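Local structure of fanconi-associated nuclease 1 homolog (Pseudomonas aeruginosa, 5Y7Q) at residues Q498-W511 and I530-V542. The protein is a bacterial homolog of Fanconi-associated nuclease 1 and carries a nuclease domain of the VRR-NUC family. Sequence-based numbering, arbitrary orientation.
Sequences QALDCLPAAHLRAW and IQFWPAQRRYRMV
Arg537 grips the backbone carbonyl of Asp501 side-on, its NE and NH2 each donating to Asp501 O at 2.8 Å. The two bonds use the oxygen differently: NH2 lies in the carbonyl plane on a lone pair, whereas NE is tilted from that plane by 30°. Sharing one acceptor keeps both bonds bent. The bend at chi3 (70°) brings the edge of the guanidinium to the carbonyl in the last turn of helix 493-502. The Asp501 carboxylate stays beyond salt-bridge range but probably adds some electrostatic attraction. A weak, strongly bent hydrogen bond runs from His507 ND1 to Tyr539 OH at 2.8 Å, the two rings meeting rim to rim.

Arg537 sits in the turn of a beta hairpin, where it and Arg538 together face Trp533 in a G1 beta bulge. Within the VRR-NUC domain, the hairpin's strands 529-533 and 538-545 belong to a mixed sheet, and the two helices, 493-502 and 505-517, pack against one of its faces. Leu503, between these helices, sets CD2 squarely over the Tyr539 ring in a CH-pi contact, 3.6 Å from the centroid. A chi1 of 82°, with CG between the backbone N and the carbonyl carbon, carries the Tyr539 ring toward the helices, where its hydroxyl meets the edge of Trp511 as well as His507. Met541 CE touches Trp511 CH2 at 3.6 Å, and Ile411 of helix 409-418 packs against both residues. Towards the hairpin turn, Cys502 CB presses on Phe532 CD1 at 3.6 Å with SG obliquely beside the ring, while Gln498 O and Ala499 N lie above the rim of one Phe532 face. Gln498 also reaches His404 of the neighbouring strand, hydrogen-bonding to it through OE1.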
loop_
_atom_site.group_PDB
_atom_site.type_symbol
_atom_site.label_atom_id
_atom_site.label_comp_id
_atom_site.label_asym_id
_atom_site.label_seq_id
_atom_site.Cartn_x
_atom_site.Cartn_y
_atom_site.Cartn_z
ATOM N N GLN A 498 20.663 -16.044 17.535
ATOM C CA GLN A 498 20.739 -17.320 16.826
ATOM C C GLN A 498 20.913 -17.113 15.325
ATOM O O GLN A 498 21.758 -17.762 14.702
ATOM C CB GLN A 498 19.505 -18.166 17.130
ATOM C CG GLN A 498 19.364 -18.438 18.614
ATOM C CD GLN A 498 18.161 -19.283 18.956
ATOM O OE1 GLN A 498 17.188 -19.324 18.210
ATOM N NE2 GLN A 498 18.227 -19.974 20.091
ATOM N N ALA A 499 20.162 -16.181 14.729
ATOM C CA ALA A 499 20.354 -15.925 13.306
ATOM C C ALA A 499 21.780 -15.461 13.014
ATOM O O ALA A 499 22.412 -15.935 12.063
ATOM C CB ALA A 499 19.337 -14.902 12.823
ATOM N N LEU A 500 22.328 -14.593 13.864
ATOM C CA LEU A 500 23.644 -14.028 13.607
ATOM C C LEU A 500 24.707 -15.104 13.634
ATOM O O LEU A 500 25.586 -15.157 12.763
ATOM C CB LEU A 500 23.965 -12.952 14.633
ATOM C CG LEU A 500 23.320 -11.583 14.410
ATOM C CD1 LEU A 500 24.071 -10.549 15.234
ATOM C CD2 LEU A 500 23.332 -11.188 12.944
ATOM N N ASP A 501 24.662 -15.955 14.648
ATOM C CA ASP A 501 25.745 -16.900 14.822
ATOM C C ASP A 501 25.566 -18.180 14.007
ATOM O O ASP A 501 26.565 -18.852 13.723
ATOM C CB ASP A 501 25.931 -17.161 16.323
ATOM C CG ASP A 501 26.467 -15.905 17.071
ATOM O OD1 ASP A 501 27.710 -15.686 17.082
ATOM O OD2 ASP A 501 25.648 -15.125 17.628
ATOM N N CYS A 502 24.339 -18.521 13.595
ATOM C CA CYS A 502 24.115 -19.719 12.789
ATOM C C CYS A 502 24.053 -19.487 11.282
ATOM O O CYS A 502 24.135 -20.461 10.533
ATOM C CB CYS A 502 22.815 -20.415 13.207
ATOM S SG CYS A 502 22.825 -21.148 14.845
ATOM N N LEU A 503 23.929 -18.252 10.801
ATOM C CA LEU A 503 23.761 -18.048 9.366
ATOM C C LEU A 503 25.086 -17.668 8.735
ATOM O O LEU A 503 25.706 -16.679 9.160
ATOM C CB LEU A 503 22.724 -16.968 9.079
ATOM C CG LEU A 503 21.250 -17.326 9.326
ATOM C CD1 LEU A 503 20.341 -16.131 9.107
ATOM C CD2 LEU A 503 20.829 -18.484 8.447
ATOM N N PRO A 504 25.535 -18.399 7.716
ATOM C CA PRO A 504 26.778 -18.038 7.028
ATOM C C PRO A 504 26.672 -16.663 6.395
ATOM O O PRO A 504 25.619 -16.266 5.897
ATOM C CB PRO A 504 26.926 -19.126 5.957
ATOM C CG PRO A 504 26.059 -20.251 6.419
ATOM C CD PRO A 504 24.919 -19.607 7.148
ATOM N N ALA A 505 27.791 -15.933 6.425
ATOM C CA ALA A 505 27.855 -14.626 5.783
ATOM C C ALA A 505 27.665 -14.721 4.279
ATOM O O ALA A 505 27.037 -13.837 3.689
ATOM C CB ALA A 505 29.182 -13.945 6.096
ATOM N N ALA A 506 28.167 -15.784 3.644
ATOM C CA ALA A 506 28.043 -15.896 2.194
ATOM C C ALA A 506 26.600 -16.128 1.772
ATOM O O ALA A 506 26.157 -15.601 0.744
ATOM C CB ALA A 506 28.937 -17.010 1.668
ATOM N N HIS A 507 25.846 -16.905 2.553
ATOM C CA HIS A 507 24.408 -16.991 2.316
ATOM C C HIS A 507 23.742 -15.633 2.477
ATOM O O HIS A 507 22.865 -15.266 1.684
ATOM C CB HIS A 507 23.766 -18.002 3.261
ATOM C CG HIS A 507 24.192 -19.410 3.012
ATOM N ND1 HIS A 507 23.793 -20.461 3.811
ATOM C CD2 HIS A 507 25.001 -19.940 2.064
ATOM C CE1 HIS A 507 24.334 -21.578 3.358
ATOM N NE2 HIS A 507 25.069 -21.289 2.298
ATOM N N LEU A 508 24.132 -14.879 3.511
ATOM C CA LEU A 508 23.564 -13.552 3.694
ATOM C C LEU A 508 23.815 -12.691 2.475
ATOM O O LEU A 508 22.898 -12.046 1.965
ATOM C CB LEU A 508 24.147 -12.877 4.926
ATOM C CG LEU A 508 23.534 -13.328 6.240
ATOM C CD1 LEU A 508 23.851 -12.294 7.273
ATOM C CD2 LEU A 508 22.066 -13.505 6.086
ATOM N N ARG A 509 25.045 -12.685 1.985
ATOM C CA ARG A 509 25.332 -11.928 0.776
ATOM C C ARG A 509 24.476 -12.410 -0.386
ATOM O O ARG A 509 23.902 -11.595 -1.114
ATOM C CB ARG A 509 26.818 -12.019 0.432
ATOM C CG ARG A 509 27.145 -11.517 -0.939
ATOM C CD ARG A 509 28.489 -10.861 -0.924
ATOM N NE ARG A 509 28.391 -9.440 -0.599
ATOM C CZ ARG A 509 29.424 -8.604 -0.631
ATOM N NH1 ARG A 509 29.256 -7.330 -0.328
ATOM N NH2 ARG A 509 30.632 -9.051 -0.970
ATOM N N ALA A 510 24.364 -13.727 -0.574
ATOM C CA ALA A 510 23.574 -14.233 -1.695
ATOM C C ALA A 510 22.135 -13.713 -1.627
ATOM O O ALA A 510 21.633 -13.088 -2.574
ATOM C CB ALA A 510 23.617 -15.760 -1.713
ATOM N N TRP A 511 21.469 -13.931 -0.492
ATOM C CA TRP A 511 20.105 -13.444 -0.329
ATOM C C TRP A 511 20.021 -11.940 -0.549
ATOM O O TRP A 511 19.156 -11.459 -1.284
ATOM C CB TRP A 511 19.578 -13.808 1.058
ATOM C CG TRP A 511 19.513 -15.256 1.280
ATOM C CD1 TRP A 511 19.275 -16.227 0.338
ATOM C CD2 TRP A 511 19.735 -15.935 2.507
ATOM N NE1 TRP A 511 19.325 -17.474 0.919
ATOM C CE2 TRP A 511 19.609 -17.323 2.251
ATOM C CE3 TRP A 511 20.037 -15.513 3.799
ATOM C CZ2 TRP A 511 19.760 -18.279 3.246
ATOM C CZ3 TRP A 511 20.184 -16.467 4.787
ATOM C CH2 TRP A 511 20.048 -17.834 4.506
ATOM N N ILE A 530 12.179 -21.392 10.056
ATOM C CA ILE A 530 13.613 -21.575 10.081
ATOM C C ILE A 530 13.983 -22.240 11.415
ATOM O O ILE A 530 13.490 -21.850 12.481
ATOM C CB ILE A 530 14.322 -20.221 9.865
ATOM C CG1 ILE A 530 15.844 -20.436 9.707
ATOM C CG2 ILE A 530 13.918 -19.212 10.993
ATOM C CD1 ILE A 530 16.631 -19.257 9.086
ATOM N N GLN A 531 14.804 -23.276 11.366
ATOM C CA GLN A 531 15.214 -23.930 12.594
ATOM C C GLN A 531 16.728 -23.857 12.737
ATOM O O GLN A 531 17.473 -23.943 11.750
ATOM C CB GLN A 531 14.716 -25.386 12.691
ATOM C CG GLN A 531 14.452 -26.120 11.403
ATOM C CD GLN A 531 14.378 -27.631 11.631
ATOM O OE1 GLN A 531 14.336 -28.092 12.778
ATOM N NE2 GLN A 531 14.381 -28.404 10.547
ATOM N N PHE A 532 17.157 -23.662 13.979
ATOM C CA PHE A 532 18.546 -23.485 14.335
ATOM C C PHE A 532 18.955 -24.582 15.300
ATOM O O PHE A 532 18.184 -24.989 16.182
ATOM C CB PHE A 532 18.792 -22.114 14.977
ATOM C CG PHE A 532 18.491 -20.949 14.066
ATOM C CD1 PHE A 532 19.282 -20.695 12.953
ATOM C CD2 PHE A 532 17.420 -20.099 14.331
ATOM C CE1 PHE A 532 19.001 -19.623 12.120
ATOM C CE2 PHE A 532 17.141 -19.034 13.507
ATOM C CZ PHE A 532 17.922 -18.791 12.406
ATOM N N TRP A 533 20.181 -25.047 15.117
ATOM C CA TRP A 533 20.856 -25.920 16.065
ATOM C C TRP A 533 22.072 -25.111 16.498
ATOM O O TRP A 533 23.115 -25.122 15.812
ATOM C CB TRP A 533 21.237 -27.252 15.426
ATOM C CG TRP A 533 20.085 -28.151 14.958
ATOM C CD1 TRP A 533 19.475 -29.148 15.677
ATOM C CD2 TRP A 533 19.465 -28.166 13.655
ATOM N NE1 TRP A 533 18.515 -29.772 14.911
ATOM C CE2 TRP A 533 18.491 -29.199 13.665
ATOM C CE3 TRP A 533 19.629 -27.405 12.488
ATOM C CZ2 TRP A 533 17.682 -29.483 12.553
ATOM C CZ3 TRP A 533 18.821 -27.694 11.380
ATOM C CH2 TRP A 533 17.863 -28.723 11.424
ATOM N N PRO A 534 21.940 -24.302 17.558
ATOM C CA PRO A 534 23.045 -23.407 17.959
ATOM C C PRO A 534 24.297 -24.121 18.396
ATOM O O PRO A 534 25.353 -23.481 18.423
ATOM C CB PRO A 534 22.447 -22.589 19.117
ATOM C CG PRO A 534 21.186 -23.296 19.508
ATOM C CD PRO A 534 20.685 -23.968 18.256
ATOM N N ALA A 535 24.217 -25.409 18.744
ATOM C CA ALA A 535 25.409 -26.158 19.142
ATOM C C ALA A 535 26.418 -26.234 18.003
ATOM O O ALA A 535 27.605 -25.927 18.180
ATOM C CB ALA A 535 25.024 -27.567 19.602
ATOM N N GLN A 536 25.974 -26.690 16.839
ATOM C CA GLN A 536 26.809 -26.782 15.654
ATOM C C GLN A 536 26.628 -25.602 14.707
ATOM O O GLN A 536 27.107 -25.657 13.578
ATOM C CB GLN A 536 26.553 -28.110 14.944
ATOM C CG GLN A 536 25.091 -28.516 14.927
ATOM C CD GLN A 536 24.874 -30.005 15.142
ATOM O OE1 GLN A 536 23.805 -30.539 14.823
ATOM N NE2 GLN A 536 25.879 -30.682 15.699
ATOM N N ARG A 537 25.892 -24.568 15.117
ATOM C CA ARG A 537 25.702 -23.333 14.330
ATOM C C ARG A 537 25.084 -23.613 12.958
ATOM O O ARG A 537 25.516 -23.067 11.935
ATOM C CB ARG A 537 27.010 -22.547 14.182
ATOM C CG ARG A 537 27.683 -22.229 15.517
ATOM C CD ARG A 537 28.993 -21.486 15.343
ATOM N NE ARG A 537 28.736 -20.142 14.874
ATOM C CZ ARG A 537 29.651 -19.314 14.384
ATOM N NH1 ARG A 537 30.920 -19.705 14.284
ATOM N NH2 ARG A 537 29.280 -18.082 13.996
ATOM N N ARG A 538 24.032 -24.432 12.935
ATOM C CA ARG A 538 23.455 -24.847 11.664
ATOM C C ARG A 538 21.994 -24.426 11.556
ATOM O O ARG A 538 21.305 -24.190 12.557
ATOM C CB ARG A 538 23.576 -26.368 11.469
ATOM C CG ARG A 538 23.539 -26.821 10.001
ATOM C CD ARG A 538 23.686 -28.338 9.861
ATOM N NE ARG A 538 22.443 -29.073 10.120
ATOM C CZ ARG A 538 22.190 -29.759 11.232
ATOM N NH1 ARG A 538 21.034 -30.404 11.363
ATOM N NH2 ARG A 538 23.100 -29.808 12.204
ATOM N N TYR A 539 21.518 -24.334 10.321
ATOM C CA TYR A 539 20.151 -23.895 10.093
ATOM C C TYR A 539 19.538 -24.708 8.970
ATOM O O TYR A 539 20.236 -25.278 8.130
ATOM C CB TYR A 539 20.068 -22.396 9.755
ATOM C CG TYR A 539 20.347 -22.059 8.309
ATOM C CD1 TYR A 539 21.635 -22.090 7.806
ATOM C CD2 TYR A 539 19.325 -21.696 7.450
ATOM C CE1 TYR A 539 21.901 -21.783 6.493
ATOM C CE2 TYR A 539 19.588 -21.381 6.119
ATOM C CZ TYR A 539 20.880 -21.432 5.645
ATOM O OH TYR A 539 21.161 -21.118 4.329
ATOM N N ARG A 540 18.210 -24.764 8.986
ATOM C CA ARG A 540 17.449 -25.234 7.839
ATOM C C ARG A 540 16.140 -24.456 7.782
ATOM O O ARG A 540 15.517 -24.243 8.818
ATOM C CB ARG A 540 17.172 -26.730 7.933
ATOM C CG ARG A 540 16.248 -27.203 6.866
ATOM C CD ARG A 540 16.034 -28.711 6.850
ATOM N NE ARG A 540 15.366 -29.192 8.054
ATOM C CZ ARG A 540 14.737 -30.354 8.117
ATOM N NH1 ARG A 540 14.691 -31.112 7.039
ATOM N NH2 ARG A 540 14.151 -30.748 9.243
ATOM N N MET A 541 15.731 -24.045 6.581
ATOM C CA MET A 541 14.442 -23.405 6.342
ATOM C C MET A 541 13.437 -24.436 5.873
ATOM O O MET A 541 13.772 -25.329 5.085
ATOM C CB MET A 541 14.537 -22.322 5.275
ATOM C CG MET A 541 15.323 -21.140 5.709
ATOM S SD MET A 541 15.802 -20.104 4.327
ATOM C CE MET A 541 16.738 -18.950 5.291
ATOM N N VAL A 542 12.199 -24.287 6.323
ATOM C CA VAL A 542 11.149 -25.250 6.015
ATOM C C VAL A 542 9.901 -24.504 5.562
ATOM O O VAL A 542 9.294 -23.763 6.345
ATOM C CB VAL A 542 10.833 -26.146 7.227
ATOM C CG1 VAL A 542 9.794 -27.189 6.848
ATOM C CG2 VAL A 542 12.143 -26.810 7.798
#